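Neuraminidase (Bacteroides thetaiotaomicron, PDB 5MUL) is a beta-propeller glycoside hydrolase that binds glucuronic acid and probably cleaves rhamnosidic linkages. Local coordinates at residues Y147-G152 with F232-T237; V202-T207 with L390-R395. All coordinates share one frame; numbering follows the deposited sequence. Where two conformers were deposited one is given.

Contact 1: Y147-G152 with F232-T237; sequences YPLTDG and FDNGVT. With BDP (beta-D-glucopyranuronic acid), chain B.
The N234 side-chain amide lies over one methyl of L149. L149 CD1 is under one face, 4.0 Å from N234 CG; CD2 is on the same side but out past the nitrogen, 3.7 Å from N234 ND2. Water 1 accepts from N234 ND2 at 2.7 Å and from the backbone N of T150. Water 2 lies 2.9 Å from N234 OD1 and also meets T150 O and OG1. The amide is thus apolar on one face and bridged by water at its rim, joining a pocket loop to the turn of the next propeller sheet. N234 and T150 were each modelled in two conformers, so the bridge may not be permanent. L149 CG stands opposite its own carbonyl carbon (chi1 -64°), and this turns the methyls to the amide. N234 is at the second position of a type I' turn, D233 to V236. The D233 carboxylate ties down the far end of this loop, taking T237 N and OG1 on its syn lone pairs. On the ligand side, G152 N bonds BDP O6B at 3.0 Å, and D151 N bonds O6A weakly. P148 CG packs on BDP C3 at 3.8 Å. Y147 and P148 end strand 144-148, and the 232-237 loop follows strand 223-231. L149 also packs on strand 154-160. R172 of strand 167-174 touches both L149 and N234, while P148 leans on helix 388-394.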
# COMPACT_ATOMS: atom_id res chain seq x y z
N TYR A 147 -9.67 0.89 -0.25
CA TYR A 147 -9.45 1.21 1.16
C TYR A 147 -10.80 1.19 1.84
O TYR A 147 -11.80 1.57 1.23
CB TYR A 147 -8.83 2.61 1.34
CG TYR A 147 -7.58 2.81 0.53
CD1 TYR A 147 -7.66 3.20 -0.81
CD2 TYR A 147 -6.34 2.53 1.06
CE1 TYR A 147 -6.49 3.32 -1.56
CE2 TYR A 147 -5.20 2.65 0.31
CZ TYR A 147 -5.30 3.05 -0.99
OH TYR A 147 -4.12 3.18 -1.73
N PRO A 148 -10.87 0.83 3.12
CA PRO A 148 -12.11 0.96 3.86
C PRO A 148 -12.34 2.41 4.30
O PRO A 148 -11.39 3.18 4.41
CB PRO A 148 -11.82 0.14 5.11
CG PRO A 148 -10.38 0.39 5.36
CD PRO A 148 -9.76 0.39 3.99
N LEU A 149 -13.60 2.80 4.48
CA LEU A 149 -13.96 4.08 5.06
C LEU A 149 -14.88 3.80 6.24
O LEU A 149 -15.37 2.69 6.40
CB LEU A 149 -14.68 4.97 4.04
CG LEU A 149 -13.87 5.40 2.81
CD1 LEU A 149 -14.77 6.15 1.83
CD2 LEU A 149 -12.68 6.27 3.19
N THR A 150 -15.19 4.83 7.00
CA THR A 150 -16.06 4.68 8.15
C THR A 150 -17.40 4.08 7.78
O THR A 150 -17.95 4.33 6.69
CB THR A 150 -16.34 6.04 8.78
OG1 THR A 150 -16.89 6.93 7.80
CG2 THR A 150 -15.08 6.58 9.38
N ASP A 151 -17.90 3.27 8.70
CA ASP A 151 -19.27 2.70 8.61
C ASP A 151 -19.52 1.82 7.40
O ASP A 151 -20.64 1.73 6.90
CB ASP A 151 -20.34 3.81 8.74
CG ASP A 151 -20.36 4.46 10.12
OD1 ASP A 151 -19.89 3.84 11.09
OD2 ASP A 151 -20.81 5.60 10.19
N GLY A 152 -18.46 1.17 6.92
CA GLY A 152 -18.64 0.12 5.93
C GLY A 152 -18.55 0.51 4.48
O GLY A 152 -18.62 -0.33 3.60
N PHE A 232 -10.62 14.59 6.11
CA PHE A 232 -11.49 14.12 7.20
C PHE A 232 -12.91 13.83 6.75
O PHE A 232 -13.71 13.37 7.56
CB PHE A 232 -11.55 15.22 8.27
CG PHE A 232 -10.22 15.61 8.81
CD1 PHE A 232 -9.59 14.85 9.78
CD2 PHE A 232 -9.58 16.77 8.39
CE1 PHE A 232 -8.36 15.23 10.29
CE2 PHE A 232 -8.37 17.13 8.90
CZ PHE A 232 -7.74 16.36 9.84
N ASP A 233 -13.29 14.19 5.53
CA ASP A 233 -14.67 14.12 5.08
C ASP A 233 -14.82 13.26 3.83
O ASP A 233 -15.53 13.59 2.90
CB ASP A 233 -15.29 15.54 4.87
CG ASP A 233 -14.57 16.36 3.83
OD1 ASP A 233 -13.57 15.89 3.23
OD2 ASP A 233 -15.01 17.51 3.61
N ASN A 234 -14.13 12.12 3.83
CA ASN A 234 -14.25 11.13 2.76
C ASN A 234 -13.82 11.68 1.39
O ASN A 234 -14.34 11.26 0.35
CB ASN A 234 -15.67 10.51 2.71
CG ASN A 234 -15.87 9.45 3.76
OD1 ASN A 234 -16.99 9.01 4.05
ND2 ASN A 234 -14.78 9.06 4.40
N GLY A 235 -12.86 12.59 1.40
CA GLY A 235 -12.26 13.06 0.16
C GLY A 235 -12.83 14.27 -0.49
O GLY A 235 -12.32 14.67 -1.54
N VAL A 236 -13.81 14.91 0.13
CA VAL A 236 -14.41 16.14 -0.40
C VAL A 236 -13.46 17.31 -0.22
O VAL A 236 -13.27 18.09 -1.18
CB VAL A 236 -15.79 16.40 0.23
CG1 VAL A 236 -16.38 17.74 -0.21
CG2 VAL A 236 -16.75 15.27 -0.11
N THR A 237 -12.84 17.44 0.95
CA THR A 237 -11.97 18.55 1.34
C THR A 237 -10.62 17.99 1.78
O THR A 237 -10.59 16.93 2.45
CB THR A 237 -12.62 19.32 2.52
OG1 THR A 237 -13.99 19.61 2.20
CG2 THR A 237 -11.87 20.63 2.85
C1 BDP B . -12.29 2.99 8.66
C2 BDP B . -11.17 2.18 9.30
C3 BDP B . -11.44 0.70 9.01
C4 BDP B . -12.87 0.32 9.40
C5 BDP B . -13.88 1.22 8.70
C6 BDP B . -15.29 0.86 9.06
O2 BDP B . -9.88 2.53 8.76
O3 BDP B . -10.47 -0.09 9.70
O4 BDP B . -13.11 -1.03 9.02
O5 BDP B . -13.58 2.54 9.13
O6A BDP B . -15.74 1.23 10.17
O1 BDP B . -12.12 4.36 9.04
O6B BDP B . -15.98 0.22 8.23
O HOH W 1 -13.96 7.52 6.48
O HOH W 2 -18.11 6.67 5.25

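Contact 2: V202-T207 with L390-R395; sequences VDEKGT and LWKKQR. With BDP (beta-D-glucopyranuronic acid), chain B.
E204 and R395 form a salt bridge from opposing directions. R395 NH1 reaches the syn lone pair of E204 OE1 at 2.9 Å in a nearly straight bond (167°), with OE1 in the guanidinium plane. The second arm, R395 NH2 to E204 OE2, is weak, consistent with the 52° turn between the carboxylate and guanidinium planes. NH2 also bonds W391 O at 3.0 Å, and NE pairs with E339, so the guanidinium is held on several sides. K392 NZ donates to V202 O at 2.7 Å and to BDP O2 at 2.8 Å, and E389 is its salt-bridge partner. The extended K392 chain carries the amine from helix to loop. D203 O accepts from BDP O2 at 2.9 Å. The D203 carboxylate braces the type I turn D203 to G206 and T207 beyond it: OD1 accepts K205 N, an Asx turn, and T207 N from the opposite face. Further out, E204 CG packs on K392 CG at 3.9 Å, and R395 CD rests 3.5 Å above one face of the W391 ring, toward its rim. With R395 replaced by an alanine, E204 and E339 would probably each lose a charged mate, and that part of the indole face would be uncovered. BDP O2 donates to a loop carbonyl and accepts from a helix lysine, consistent with a pocket that reads the 2-hydroxyl of the sugar.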
# COMPACT_ATOMS: atom_id res chain seq x y z
N VAL A 202 -6.12 4.81 5.20
CA VAL A 202 -7.27 5.30 5.94
C VAL A 202 -7.04 4.88 7.41
O VAL A 202 -6.89 3.68 7.72
CB VAL A 202 -8.60 4.81 5.38
CG1 VAL A 202 -9.76 5.35 6.22
CG2 VAL A 202 -8.71 5.21 3.93
N ASP A 203 -6.97 5.86 8.31
CA ASP A 203 -6.63 5.59 9.69
C ASP A 203 -7.84 5.10 10.47
O ASP A 203 -8.95 4.98 9.94
CB ASP A 203 -5.88 6.78 10.32
CG ASP A 203 -6.72 7.97 10.63
OD1 ASP A 203 -7.97 7.88 10.69
OD2 ASP A 203 -6.10 9.05 10.83
N GLU A 204 -7.60 4.81 11.75
CA GLU A 204 -8.61 4.22 12.59
C GLU A 204 -9.73 5.19 12.93
O GLU A 204 -10.79 4.78 13.41
CB GLU A 204 -7.91 3.61 13.84
CG GLU A 204 -6.95 2.45 13.44
CD GLU A 204 -5.85 2.05 14.44
OE1 GLU A 204 -6.17 2.07 15.65
OE2 GLU A 204 -4.69 1.68 14.05
N LYS A 205 -9.56 6.48 12.62
CA LYS A 205 -10.58 7.50 12.78
C LYS A 205 -11.28 7.84 11.47
O LYS A 205 -12.16 8.70 11.44
CB LYS A 205 -9.96 8.79 13.34
CG LYS A 205 -9.42 8.66 14.75
CD LYS A 205 -10.55 8.63 15.76
CE LYS A 205 -10.06 8.82 17.18
NZ LYS A 205 -11.17 8.55 18.12
N GLY A 206 -10.92 7.15 10.40
CA GLY A 206 -11.59 7.39 9.11
C GLY A 206 -11.00 8.49 8.25
O GLY A 206 -11.54 8.76 7.18
N THR A 207 -9.86 9.05 8.66
CA THR A 207 -9.18 10.07 7.86
C THR A 207 -8.40 9.40 6.77
O THR A 207 -7.68 8.40 7.00
CB THR A 207 -8.24 10.83 8.77
OG1 THR A 207 -9.04 11.46 9.78
CG2 THR A 207 -7.40 11.87 8.03
N LEU A 390 -6.26 -6.24 9.70
CA LEU A 390 -5.93 -7.05 10.86
C LEU A 390 -5.11 -6.24 11.87
O LEU A 390 -5.34 -6.36 13.09
CB LEU A 390 -5.22 -8.32 10.43
CG LEU A 390 -4.92 -9.27 11.60
CD1 LEU A 390 -6.17 -9.83 12.27
CD2 LEU A 390 -4.02 -10.38 11.10
N TRP A 391 -4.15 -5.43 11.41
CA TRP A 391 -3.38 -4.59 12.32
C TRP A 391 -4.26 -3.56 13.00
O TRP A 391 -4.24 -3.40 14.23
CB TRP A 391 -2.23 -3.86 11.61
CG TRP A 391 -1.45 -3.05 12.59
CD1 TRP A 391 -1.53 -1.70 12.78
CD2 TRP A 391 -0.55 -3.55 13.58
NE1 TRP A 391 -0.69 -1.33 13.81
CE2 TRP A 391 -0.11 -2.45 14.34
CE3 TRP A 391 -0.08 -4.84 13.91
CZ2 TRP A 391 0.83 -2.58 15.34
CZ3 TRP A 391 0.85 -4.97 14.91
CH2 TRP A 391 1.27 -3.86 15.64
N LYS A 392 -5.11 -2.89 12.23
CA LYS A 392 -5.97 -1.87 12.86
C LYS A 392 -6.92 -2.45 13.90
O LYS A 392 -7.16 -1.82 14.93
CB LYS A 392 -6.84 -1.21 11.83
CG LYS A 392 -6.10 -0.36 10.86
CD LYS A 392 -7.13 0.03 9.81
CE LYS A 392 -6.54 0.74 8.67
NZ LYS A 392 -7.66 1.11 7.74
N LYS A 393 -7.50 -3.61 13.60
CA LYS A 393 -8.55 -4.18 14.45
C LYS A 393 -8.01 -5.01 15.59
O LYS A 393 -8.62 -5.01 16.66
CB LYS A 393 -9.53 -5.04 13.63
CG LYS A 393 -10.37 -4.26 12.62
CD LYS A 393 -11.23 -3.17 13.25
CE LYS A 393 -12.16 -2.55 12.20
NZ LYS A 393 -13.24 -1.74 12.84
N GLN A 394 -6.90 -5.72 15.39
CA GLN A 394 -6.41 -6.71 16.38
C GLN A 394 -4.94 -6.54 16.78
O GLN A 394 -4.42 -7.28 17.61
CB GLN A 394 -6.63 -8.13 15.84
CG GLN A 394 -8.08 -8.44 15.47
CD GLN A 394 -8.40 -9.91 15.28
OE1 GLN A 394 -7.79 -10.77 15.91
NE2 GLN A 394 -9.35 -10.20 14.41
N ARG A 395 -4.24 -5.55 16.19
CA ARG A 395 -2.81 -5.40 16.42
C ARG A 395 -2.05 -6.70 16.22
O ARG A 395 -1.16 -7.03 16.99
CB ARG A 395 -2.53 -4.79 17.82
CG ARG A 395 -3.10 -3.39 17.99
CD ARG A 395 -2.34 -2.37 17.16
NE ARG A 395 -2.81 -1.03 17.51
CZ ARG A 395 -3.72 -0.33 16.85
NH1 ARG A 395 -4.09 0.87 17.30
NH2 ARG A 395 -4.25 -0.77 15.72
C1 BDP B . -12.29 2.99 8.66
C2 BDP B . -11.17 2.18 9.30
C3 BDP B . -11.44 0.70 9.01
C4 BDP B . -12.87 0.32 9.40
C5 BDP B . -13.88 1.22 8.70
C6 BDP B . -15.29 0.86 9.06
O2 BDP B . -9.88 2.53 8.76
O3 BDP B . -10.47 -0.09 9.70
O4 BDP B . -13.11 -1.03 9.02
O5 BDP B . -13.58 2.54 9.13
O6A BDP B . -15.74 1.23 10.17
O1 BDP B . -12.12 4.36 9.04
O6B BDP B . -15.98 0.22 8.23
O HOH W 3 -5.90 1.85 4.95

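How the contacts relate
Contacts 1 and 2 lie on the same side of the chain's centre, their centres about 13 Å apart, and BDP touches both. Their hydrogen bonds go to different parts of the sugar: those of 147-152 to the carboxylate, those of 202-207 and 390-395 to hydroxyls, with E389 adding a further bond. The loops also touch each other directly. P148 O lies 3.3 Å from V202 CG1, and T150 CG2 packs on G206 CA at 3.6 Å, next to the ligand. Farther from it, F232 CD1 is 3.4 Å from T207 OG1. Segments 202-207 and 232-237 flank strands of one propeller sheet, so that sheet contributes to both contacts.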